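Local coordinates for protein 2-oxoglutarate-dependent dioxygenase tropC (Talaromyces stipitatus, PDB 6XJJ) that uses iron and 2-oxoglutarate as a non-haem dioxygenase in the fungal biosynthesis of tropolones, at residues D213-Y227 with R310-L324. Sequence-based numbering, arbitrary orientation.
Sequences DILINPSIPMRLLHY and RRYSVAFFLNGNLNL
With CG trans to the backbone N (chi1 175°) and the chain stretched out to NE, R311 runs alongside the ring of Y227, whose own CG stands beside its backbone N (chi1 -60°); R311 CG lies 3.4 Å from Y227 CD2, and R311 NE is as near to Y227 CE2. One water joins Y227 OH and S313 OG and takes a weak bond from R311 NH2, while R311 NH1 has weak bonds to T258 and Q254, so the guanidinium has several partners, each of them weak. L225 packs its CD1 on A315 CB on this same face, where F317 comes close to the iron ligand D245. On the other face, M222 bends at its thioether to set CE at the edge of the F316 ring, 3.5 Å from F316 CD2, and SD against V314 CG1. H226 NE2 accepts an in-plane bond from R310 NH1 (2.9 Å), and its ND1 is bonded to E140. Backbone bonds tie the antiparallel strands from F317 N–P221 O to the Y227–R311 pair, among them R223 N to A315 O and L225 N to S313 O; the return bonds S313 N to L225 O and R311 N to Y227 O are weak. Beyond them L318 spreads its methyls among I214, L215, P218 and I220. These are adjacent strands of the double-stranded beta-helix (jelly-roll) core of 2-oxoglutarate-dependent dioxygenases, and R311 is the predicted 2-oxoglutarate-binding arginine of its active site.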
ATOM      1  N   ASP A 213      15.043   1.262 -11.436  1.00 76.68           N
ATOM      2  CA  ASP A 213      15.496   2.589 -11.028  1.00 77.17           C
ATOM      3  C   ASP A 213      14.572   3.254 -10.012  1.00 87.05           C
ATOM      4  O   ASP A 213      15.009   4.181  -9.323  1.00 83.08           O
ATOM      5  CB  ASP A 213      15.648   3.485 -12.256  1.00 97.04           C
ATOM      6  CG  ASP A 213      16.841   3.098 -13.104  1.00104.25           C
ATOM      7  OD1 ASP A 213      17.706   2.355 -12.597  1.00102.61           O
ATOM      8  OD2 ASP A 213      16.922   3.526 -14.273  1.00 98.68           O
ATOM      9  N   ILE A 214      13.306   2.831  -9.914  1.00 86.28           N
ATOM     10  CA  ILE A 214      12.445   3.331  -8.843  1.00 74.96           C
ATOM     11  C   ILE A 214      12.876   2.827  -7.478  1.00 75.17           C
ATOM     12  O   ILE A 214      12.426   3.362  -6.458  1.00 71.82           O
ATOM     13  CB  ILE A 214      10.962   2.959  -9.033  1.00 80.65           C
ATOM     14  CG1 ILE A 214      10.830   1.478  -9.395  1.00 88.64           C
ATOM     15  CG2 ILE A 214      10.272   3.894 -10.029  1.00 98.73           C
ATOM     16  CD1 ILE A 214       9.428   0.921  -9.280  1.00 88.37           C
ATOM     17  N   LEU A 215      13.700   1.788  -7.417  1.00 73.38           N
ATOM     18  CA  LEU A 215      14.233   1.371  -6.131  1.00 68.55           C
ATOM     19  C   LEU A 215      15.393   2.250  -5.681  1.00 71.66           C
ATOM     20  O   LEU A 215      15.760   2.199  -4.503  1.00 71.98           O
ATOM     21  CB  LEU A 215      14.661  -0.095  -6.200  1.00 60.12           C
ATOM     22  CG  LEU A 215      13.523  -1.043  -6.595  1.00 73.73           C
ATOM     23  CD1 LEU A 215      14.042  -2.441  -6.762  1.00 65.17           C
ATOM     24  CD2 LEU A 215      12.376  -1.023  -5.597  1.00 61.59           C
ATOM     25  N   ILE A 216      15.945   3.067  -6.579  1.00 79.02           N
ATOM     26  CA  ILE A 216      17.020   4.001  -6.248  1.00 80.16           C
ATOM     27  C   ILE A 216      16.437   5.175  -5.460  1.00 87.20           C
ATOM     28  O   ILE A 216      15.820   6.077  -6.033  1.00 73.17           O
ATOM     29  CB  ILE A 216      17.742   4.499  -7.506  1.00 83.41           C
ATOM     30  CG1 ILE A 216      18.360   3.338  -8.292  1.00 73.72           C
ATOM     31  CG2 ILE A 216      18.811   5.514  -7.140  1.00 71.98           C
ATOM     32  CD1 ILE A 216      19.383   2.515  -7.517  1.00 87.27           C
ATOM     33  N   ASN A 217      16.669   5.184  -4.152  1.00 85.24           N
ATOM     34  CA  ASN A 217      16.316   6.307  -3.294  1.00 88.10           C
ATOM     35  C   ASN A 217      14.812   6.538  -3.365  1.00 79.20           C
ATOM     36  O   ASN A 217      14.363   7.621  -3.759  1.00 77.69           O
ATOM     37  CB  ASN A 217      17.065   7.568  -3.723  1.00 77.45           C
ATOM     38  CG  ASN A 217      17.308   8.512  -2.567  1.00101.03           C
ATOM     39  OD1 ASN A 217      17.671   8.074  -1.471  1.00 96.87           O
ATOM     40  ND2 ASN A 217      17.040   9.802  -2.774  1.00 99.27           N
ATOM     41  N   PRO A 218      14.011   5.560  -2.966  1.00 87.51           N
ATOM     42  CA  PRO A 218      12.597   5.544  -3.349  1.00 83.85           C
ATOM     43  C   PRO A 218      11.726   6.412  -2.456  1.00 69.63           C
ATOM     44  O   PRO A 218      12.045   6.688  -1.298  1.00 79.01           O
ATOM     45  CB  PRO A 218      12.224   4.069  -3.192  1.00 95.53           C
ATOM     46  CG  PRO A 218      13.120   3.596  -2.079  1.00 78.19           C
ATOM     47  CD  PRO A 218      14.399   4.363  -2.200  1.00 74.52           C
ATOM     48  N   SER A 219      10.590   6.821  -3.016  1.00 84.44           N
ATOM     49  CA  SER A 219       9.563   7.536  -2.267  1.00 78.71           C
ATOM     50  C   SER A 219       8.563   6.490  -1.790  1.00 74.82           C
ATOM     51  O   SER A 219       7.817   5.919  -2.591  1.00 74.15           O
ATOM     52  CB  SER A 219       8.897   8.604  -3.131  1.00 61.51           C
ATOM     53  OG  SER A 219       7.938   9.353  -2.405  1.00 84.73           O
ATOM     54  N   ILE A 220       8.572   6.216  -0.494  1.00 69.21           N
ATOM     55  CA  ILE A 220       7.844   5.073   0.045  1.00 76.90           C
ATOM     56  C   ILE A 220       7.035   5.482   1.267  1.00 74.31           C
ATOM     57  O   ILE A 220       7.440   5.219   2.408  1.00 70.97           O
ATOM     58  CB  ILE A 220       8.801   3.923   0.378  1.00 71.58           C
ATOM     59  CG1 ILE A 220      10.024   4.457   1.127  1.00 72.99           C
ATOM     60  CG2 ILE A 220       9.180   3.180  -0.887  1.00 73.30           C
ATOM     61  CD1 ILE A 220      10.895   3.383   1.721  1.00 65.27           C
ATOM     62  N   PRO A 221       5.883   6.105   1.077  1.00 59.90           N
ATOM     63  CA  PRO A 221       4.979   6.313   2.203  1.00 60.45           C
ATOM     64  C   PRO A 221       4.253   5.039   2.595  1.00 69.52           C
ATOM     65  O   PRO A 221       4.035   4.126   1.795  1.00 70.16           O
ATOM     66  CB  PRO A 221       4.003   7.369   1.672  1.00 64.80           C
ATOM     67  CG  PRO A 221       3.950   7.121   0.232  1.00 53.45           C
ATOM     68  CD  PRO A 221       5.326   6.645  -0.176  1.00 79.28           C
ATOM     69  N   MET A 222       3.927   4.990   3.877  1.00 79.72           N
ATOM     70  CA  MET A 222       3.081   3.977   4.483  1.00 75.17           C
ATOM     71  C   MET A 222       2.006   4.694   5.276  1.00 71.97           C
ATOM     72  O   MET A 222       2.240   5.789   5.788  1.00 70.75           O
ATOM     73  CB  MET A 222       3.876   3.084   5.417  1.00 68.82           C
ATOM     74  CG  MET A 222       3.115   1.843   5.959  1.00 76.17           C
ATOM     75  SD  MET A 222       3.972   0.941   7.239  1.00 83.59           S
ATOM     76  CE  MET A 222       5.344   0.362   6.334  1.00 76.23           C
ATOM     77  N   ARG A 223       0.834   4.066   5.390  1.00 72.80           N
ATOM     78  CA  ARG A 223      -0.248   4.612   6.200  1.00 70.39           C
ATOM     79  C   ARG A 223      -0.780   3.544   7.142  1.00 70.59           C
ATOM     80  O   ARG A 223      -1.019   2.404   6.729  1.00 74.74           O
ATOM     81  CB  ARG A 223      -1.392   5.165   5.338  1.00 62.56           C
ATOM     82  CG  ARG A 223      -0.941   6.297   4.437  1.00 66.82           C
ATOM     83  CD  ARG A 223      -2.074   7.159   3.917  1.00 86.54           C
ATOM     84  NE  ARG A 223      -1.574   8.205   3.028  1.00 92.63           N
ATOM     85  CZ  ARG A 223      -2.300   9.227   2.597  1.00 64.50           C
ATOM     86  NH1 ARG A 223      -3.546   9.375   3.016  1.00 79.61           N
ATOM     87  NH2 ARG A 223      -1.763  10.132   1.791  1.00 78.19           N
ATOM     88  N   LEU A 224      -0.950   3.920   8.407  1.00 64.99           N
ATOM     89  CA  LEU A 224      -1.682   3.111   9.368  1.00 67.22           C
ATOM     90  C   LEU A 224      -3.133   3.570   9.337  1.00 78.09           C
ATOM     91  O   LEU A 224      -3.408   4.769   9.443  1.00 70.73           O
ATOM     92  CB  LEU A 224      -1.104   3.261  10.777  1.00 66.02           C
ATOM     93  CG  LEU A 224       0.390   2.968  10.957  1.00 75.78           C
ATOM     94  CD1 LEU A 224       0.787   3.149  12.421  1.00 65.10           C
ATOM     95  CD2 LEU A 224       0.786   1.589  10.438  1.00 62.51           C
ATOM     96  N   LEU A 225      -4.052   2.624   9.184  1.00 80.54           N
ATOM     97  CA  LEU A 225      -5.436   2.928   8.850  1.00 74.94           C
ATOM     98  C   LEU A 225      -6.374   2.386   9.917  1.00 76.99           C
ATOM     99  O   LEU A 225      -6.202   1.259  10.398  1.00 73.60           O
ATOM    100  CB  LEU A 225      -5.792   2.335   7.484  1.00 69.58           C
ATOM    101  CG  LEU A 225      -5.026   2.943   6.302  1.00 80.76           C
ATOM    102  CD1 LEU A 225      -5.129   2.083   5.052  1.00 86.64           C
ATOM    103  CD2 LEU A 225      -5.569   4.322   6.007  1.00 77.48           C
ATOM    104  N   HIS A 226      -7.360   3.207  10.285  1.00 81.91           N
ATOM    105  CA  HIS A 226      -8.409   2.833  11.225  1.00 85.46           C
ATOM    106  C   HIS A 226      -9.769   3.153  10.624  1.00 70.98           C
ATOM    107  O   HIS A 226     -10.000   4.274  10.159  1.00 77.11           O
ATOM    108  CB  HIS A 226      -8.265   3.570  12.555  1.00 86.48           C
ATOM    109  CG  HIS A 226      -9.359   3.257  13.523  1.00 86.69           C
ATOM    110  ND1 HIS A 226      -9.744   4.124  14.523  1.00 76.98           N
ATOM    111  CD2 HIS A 226     -10.144   2.162  13.651  1.00 84.31           C
ATOM    112  CE1 HIS A 226     -10.731   3.583  15.214  1.00 78.57           C
ATOM    113  NE2 HIS A 226     -10.993   2.394  14.702  1.00 79.75           N
ATOM    114  N   TYR A 227     -10.676   2.178  10.663  1.00 89.96           N
ATOM    115  CA  TYR A 227     -12.045   2.324  10.163  1.00 86.27           C
ATOM    116  C   TYR A 227     -12.991   2.068  11.330  1.00 82.14           C
ATOM    117  O   TYR A 227     -13.205   0.916  11.716  1.00 79.12           O
ATOM    118  CB  TYR A 227     -12.321   1.337   9.035  1.00 75.95           C
ATOM    119  CG  TYR A 227     -11.422   1.472   7.831  1.00 71.76           C
ATOM    120  CD1 TYR A 227     -11.365   2.645   7.097  1.00 70.85           C
ATOM    121  CD2 TYR A 227     -10.582   0.430   7.465  1.00 99.11           C
ATOM    122  CE1 TYR A 227     -10.528   2.759   5.997  1.00 78.91           C
ATOM    123  CE2 TYR A 227      -9.742   0.531   6.377  1.00 88.32           C
ATOM    124  CZ  TYR A 227      -9.714   1.697   5.647  1.00 89.85           C
ATOM    125  OH  TYR A 227      -8.865   1.788   4.564  1.00 91.86           O
ATOM    126  N   ARG A 310     -14.813  -3.639  13.521  1.00 96.70           N
ATOM    127  CA  ARG A 310     -13.703  -2.700  13.524  1.00 94.26           C
ATOM    128  C   ARG A 310     -12.595  -3.241  12.635  1.00 88.65           C
ATOM    129  O   ARG A 310     -12.300  -4.441  12.645  1.00 84.05           O
ATOM    130  CB  ARG A 310     -13.194  -2.466  14.946  1.00 99.01           C
ATOM    131  CG  ARG A 310     -12.166  -1.351  15.069  1.00 96.19           C
ATOM    132  CD  ARG A 310     -11.747  -1.137  16.527  1.00 79.11           C
ATOM    133  NE  ARG A 310     -12.881  -0.732  17.361  1.00 99.00           N
ATOM    134  CZ  ARG A 310     -13.382   0.501  17.401  1.00 93.30           C
ATOM    135  NH1 ARG A 310     -12.871   1.452  16.638  1.00 93.01           N
ATOM    136  NH2 ARG A 310     -14.414   0.784  18.188  1.00 90.03           N
ATOM    137  N   ARG A 311     -11.997  -2.354  11.844  1.00 91.04           N
ATOM    138  CA  ARG A 311     -11.051  -2.744  10.806  1.00 97.20           C
ATOM    139  C   ARG A 311      -9.798  -1.884  10.880  1.00 92.69           C
ATOM    140  O   ARG A 311      -9.877  -0.650  10.938  1.00 80.40           O
ATOM    141  CB  ARG A 311     -11.689  -2.641   9.409  1.00 86.23           C
ATOM    142  CG  ARG A 311     -10.737  -2.920   8.235  1.00 97.97           C
ATOM    143  CD  ARG A 311     -11.467  -2.866   6.891  1.00 91.39           C
ATOM    144  NE  ARG A 311     -10.561  -2.724   5.747  1.00 83.07           N
ATOM    145  CZ  ARG A 311      -9.940  -3.716   5.115  1.00 88.35           C
ATOM    146  NH1 ARG A 311     -10.101  -4.980   5.490  1.00100.92           N
ATOM    147  NH2 ARG A 311      -9.148  -3.429   4.088  1.00 78.14           N
ATOM    148  N   TYR A 312      -8.652  -2.556  10.890  1.00 86.34           N
ATOM    149  CA  TYR A 312      -7.341  -1.950  10.732  1.00 84.61           C
ATOM    150  C   TYR A 312      -6.714  -2.459   9.442  1.00 87.48           C
ATOM    151  O   TYR A 312      -7.039  -3.548   8.958  1.00 90.41           O
ATOM    152  CB  TYR A 312      -6.442  -2.294  11.919  1.00 82.52           C
ATOM    153  CG  TYR A 312      -6.909  -1.696  13.222  1.00 83.91           C
ATOM    154  CD1 TYR A 312      -6.990  -0.323  13.394  1.00 80.71           C
ATOM    155  CD2 TYR A 312      -7.336  -2.509  14.260  1.00 87.59           C
ATOM    156  CE1 TYR A 312      -7.427   0.223  14.585  1.00 79.14           C
ATOM    157  CE2 TYR A 312      -7.784  -1.973  15.449  1.00 81.23           C
ATOM    158  CZ  TYR A 312      -7.832  -0.608  15.605  1.00 68.66           C
ATOM    159  OH  TYR A 312      -8.280  -0.073  16.791  1.00 78.20           O
ATOM    160  N   SER A 313      -5.823  -1.653   8.877  1.00 78.94           N
ATOM    161  CA  SER A 313      -5.013  -2.105   7.757  1.00 84.47           C
ATOM    162  C   SER A 313      -3.768  -1.235   7.680  1.00 71.19           C
ATOM    163  O   SER A 313      -3.739  -0.110   8.184  1.00 73.07           O
ATOM    164  CB  SER A 313      -5.806  -2.074   6.446  1.00 76.76           C
ATOM    165  OG  SER A 313      -6.230  -0.762   6.129  1.00 77.96           O
ATOM    166  N   VAL A 314      -2.723  -1.787   7.069  1.00 78.62           N
ATOM    167  CA  VAL A 314      -1.468  -1.076   6.859  1.00 75.38           C
ATOM    168  C   VAL A 314      -1.193  -1.062   5.365  1.00 70.12           C
ATOM    169  O   VAL A 314      -1.079  -2.121   4.734  1.00 77.31           O
ATOM    170  CB  VAL A 314      -0.303  -1.712   7.630  1.00 69.73           C
ATOM    171  CG1 VAL A 314       0.998  -0.994   7.307  1.00 71.53           C
ATOM    172  CG2 VAL A 314      -0.576  -1.660   9.123  1.00 67.58           C
ATOM    173  N   ALA A 315      -1.094   0.132   4.803  1.00 67.76           N
ATOM    174  CA  ALA A 315      -0.928   0.323   3.372  1.00 67.14           C
ATOM    175  C   ALA A 315       0.428   0.964   3.159  1.00 69.93           C
ATOM    176  O   ALA A 315       0.715   2.020   3.730  1.00 64.75           O
ATOM    177  CB  ALA A 315      -2.044   1.199   2.798  1.00 76.58           C
ATOM    178  N   PHE A 316       1.269   0.316   2.369  1.00 74.50           N
ATOM    179  CA  PHE A 316       2.559   0.867   1.993  1.00 71.08           C
ATOM    180  C   PHE A 316       2.599   1.003   0.484  1.00 61.16           C
ATOM    181  O   PHE A 316       2.044   0.171  -0.242  1.00 71.27           O
ATOM    182  CB  PHE A 316       3.699   0.023   2.676  1.00 65.11           C
ATOM    183  CG  PHE A 316       5.098   0.111   2.061  1.00 60.27           C
ATOM    184  CD1 PHE A 316       5.369   0.443   0.744  1.00 78.79           C
ATOM    185  CD2 PHE A 316       6.150   0.260   2.954  1.00 58.87           C
ATOM    186  CE1 PHE A 316       6.675   0.580   0.288  1.00 68.72           C
ATOM    187  CE2 PHE A 316       7.449   0.445   2.508  1.00 74.02           C
ATOM    188  CZ  PHE A 316       7.699   0.620   1.179  1.00 62.98           C
ATOM    189  N   PHE A 317       3.186   2.113   0.022  1.00 56.14           N
ATOM    190  CA  PHE A 317       3.172   2.430  -1.391  1.00 74.47           C
ATOM    191  C   PHE A 317       4.575   2.782  -1.843  1.00 73.93           C
ATOM    192  O   PHE A 317       5.394   3.283  -1.066  1.00 66.28           O
ATOM    193  CB  PHE A 317       2.227   3.611  -1.789  1.00 70.78           C
ATOM    194  CG  PHE A 317       0.909   3.655  -1.049  1.00 69.74           C
ATOM    195  CD1 PHE A 317       0.851   3.614   0.333  1.00 71.25           C
ATOM    196  CD2 PHE A 317      -0.280   3.529  -1.753  1.00 64.00           C
ATOM    197  CE1 PHE A 317      -0.361   3.627   0.996  1.00 68.24           C
ATOM    198  CE2 PHE A 317      -1.489   3.501  -1.089  1.00 63.41           C
ATOM    199  CZ  PHE A 317      -1.526   3.545   0.281  1.00 60.79           C
ATOM    200  N   LEU A 318       4.830   2.504  -3.117  1.00 77.33           N
ATOM    201  CA  LEU A 318       6.063   2.867  -3.799  1.00 71.67           C
ATOM    202  C   LEU A 318       5.692   3.794  -4.950  1.00 71.22           C
ATOM    203  O   LEU A 318       5.019   3.375  -5.900  1.00 69.03           O
ATOM    204  CB  LEU A 318       6.797   1.619  -4.288  1.00 65.52           C
ATOM    205  CG  LEU A 318       7.999   1.848  -5.212  1.00 75.07           C
ATOM    206  CD1 LEU A 318       9.079   2.661  -4.515  1.00 73.39           C
ATOM    207  CD2 LEU A 318       8.548   0.514  -5.703  1.00 72.62           C
ATOM    208  N   ASN A 319       6.118   5.049  -4.857  1.00 71.92           N
ATOM    209  CA  ASN A 319       5.844   6.051  -5.877  1.00 81.36           C
ATOM    210  C   ASN A 319       7.077   6.264  -6.746  1.00 84.26           C
ATOM    211  O   ASN A 319       8.188   5.854  -6.403  1.00 92.17           O
ATOM    212  CB  ASN A 319       5.422   7.377  -5.231  1.00 75.45           C
ATOM    213  CG  ASN A 319       4.094   7.282  -4.516  1.00 72.55           C
ATOM    214  OD1 ASN A 319       3.225   6.493  -4.887  1.00 76.38           O
ATOM    215  ND2 ASN A 319       3.942   8.062  -3.455  1.00 74.30           N
ATOM    216  N   GLY A 320       6.860   6.908  -7.893  1.00106.88           N
ATOM    217  CA  GLY A 320       7.972   7.390  -8.691  1.00 97.14           C
ATOM    218  C   GLY A 320       8.857   8.339  -7.909  1.00118.14           C
ATOM    219  O   GLY A 320       8.451   8.951  -6.915  1.00103.38           O
ATOM    220  N   ASN A 321      10.101   8.443  -8.365  1.00147.81           N
ATOM    221  CA  ASN A 321      11.070   9.268  -7.673  1.00146.90           C
ATOM    222  C   ASN A 321      10.867  10.759  -7.912  1.00152.73           C
ATOM    223  O   ASN A 321      10.172  11.198  -8.836  1.00171.96           O
ATOM    224  CB  ASN A 321      12.485   8.844  -8.046  1.00151.14           C
ATOM    225  CG  ASN A 321      13.135   8.034  -6.948  1.00148.54           C
ATOM    226  OD1 ASN A 321      12.850   8.261  -5.769  1.00132.44           O
ATOM    227  ND2 ASN A 321      13.963   7.071  -7.307  1.00151.45           N
ATOM    228  N   LEU A 322      11.494  11.532  -7.021  1.00149.03           N
ATOM    229  CA  LEU A 322      11.404  12.984  -7.011  1.00139.02           C
ATOM    230  C   LEU A 322      12.133  13.606  -8.194  1.00138.87           C
ATOM    231  O   LEU A 322      11.891  14.774  -8.513  1.00129.99           O
ATOM    232  CB  LEU A 322      11.994  13.507  -5.695  1.00131.84           C
ATOM    233  CG  LEU A 322      11.947  14.997  -5.355  1.00113.54           C
ATOM    234  CD1 LEU A 322      10.515  15.424  -5.078  1.00113.45           C
ATOM    235  CD2 LEU A 322      12.851  15.296  -4.165  1.00102.60           C
ATOM    236  N   ASN A 323      13.026  12.849  -8.839  1.00152.55           N
ATOM    237  CA  ASN A 323      13.770  13.305 -10.003  1.00148.90           C
ATOM    238  C   ASN A 323      13.527  12.475 -11.254  1.00146.75           C
ATOM    239  O   ASN A 323      13.934  12.902 -12.341  1.00142.73           O
ATOM    240  CB  ASN A 323      15.281  13.282  -9.714  1.00148.24           C
ATOM    241  CG  ASN A 323      15.702  14.307  -8.675  1.00145.83           C
ATOM    242  OD1 ASN A 323      16.321  13.962  -7.668  1.00151.56           O
ATOM    243  ND2 ASN A 323      15.422  15.577  -8.943  1.00141.65           N
ATOM    244  N   LEU A 324      12.877  11.319 -11.144  1.00146.75           N
ATOM    245  CA  LEU A 324      12.916  10.309 -12.192  1.00149.80           C
ATOM    246  C   LEU A 324      11.789  10.570 -13.186  1.00143.31           C
ATOM    247  O   LEU A 324      10.608  10.505 -12.825  1.00139.53           O
ATOM    248  CB  LEU A 324      12.790   8.914 -11.580  1.00151.46           C
ATOM    249  CG  LEU A 324      13.068   7.716 -12.485  1.00145.10           C
ATOM    250  CD1 LEU A 324      14.545   7.688 -12.854  1.00140.49           C
ATOM    251  CD2 LEU A 324      12.660   6.422 -11.807  1.00137.06           C
TER
HETATM  252  O   HOH W   1      -7.725  -0.577   3.207  1.00 58.51           O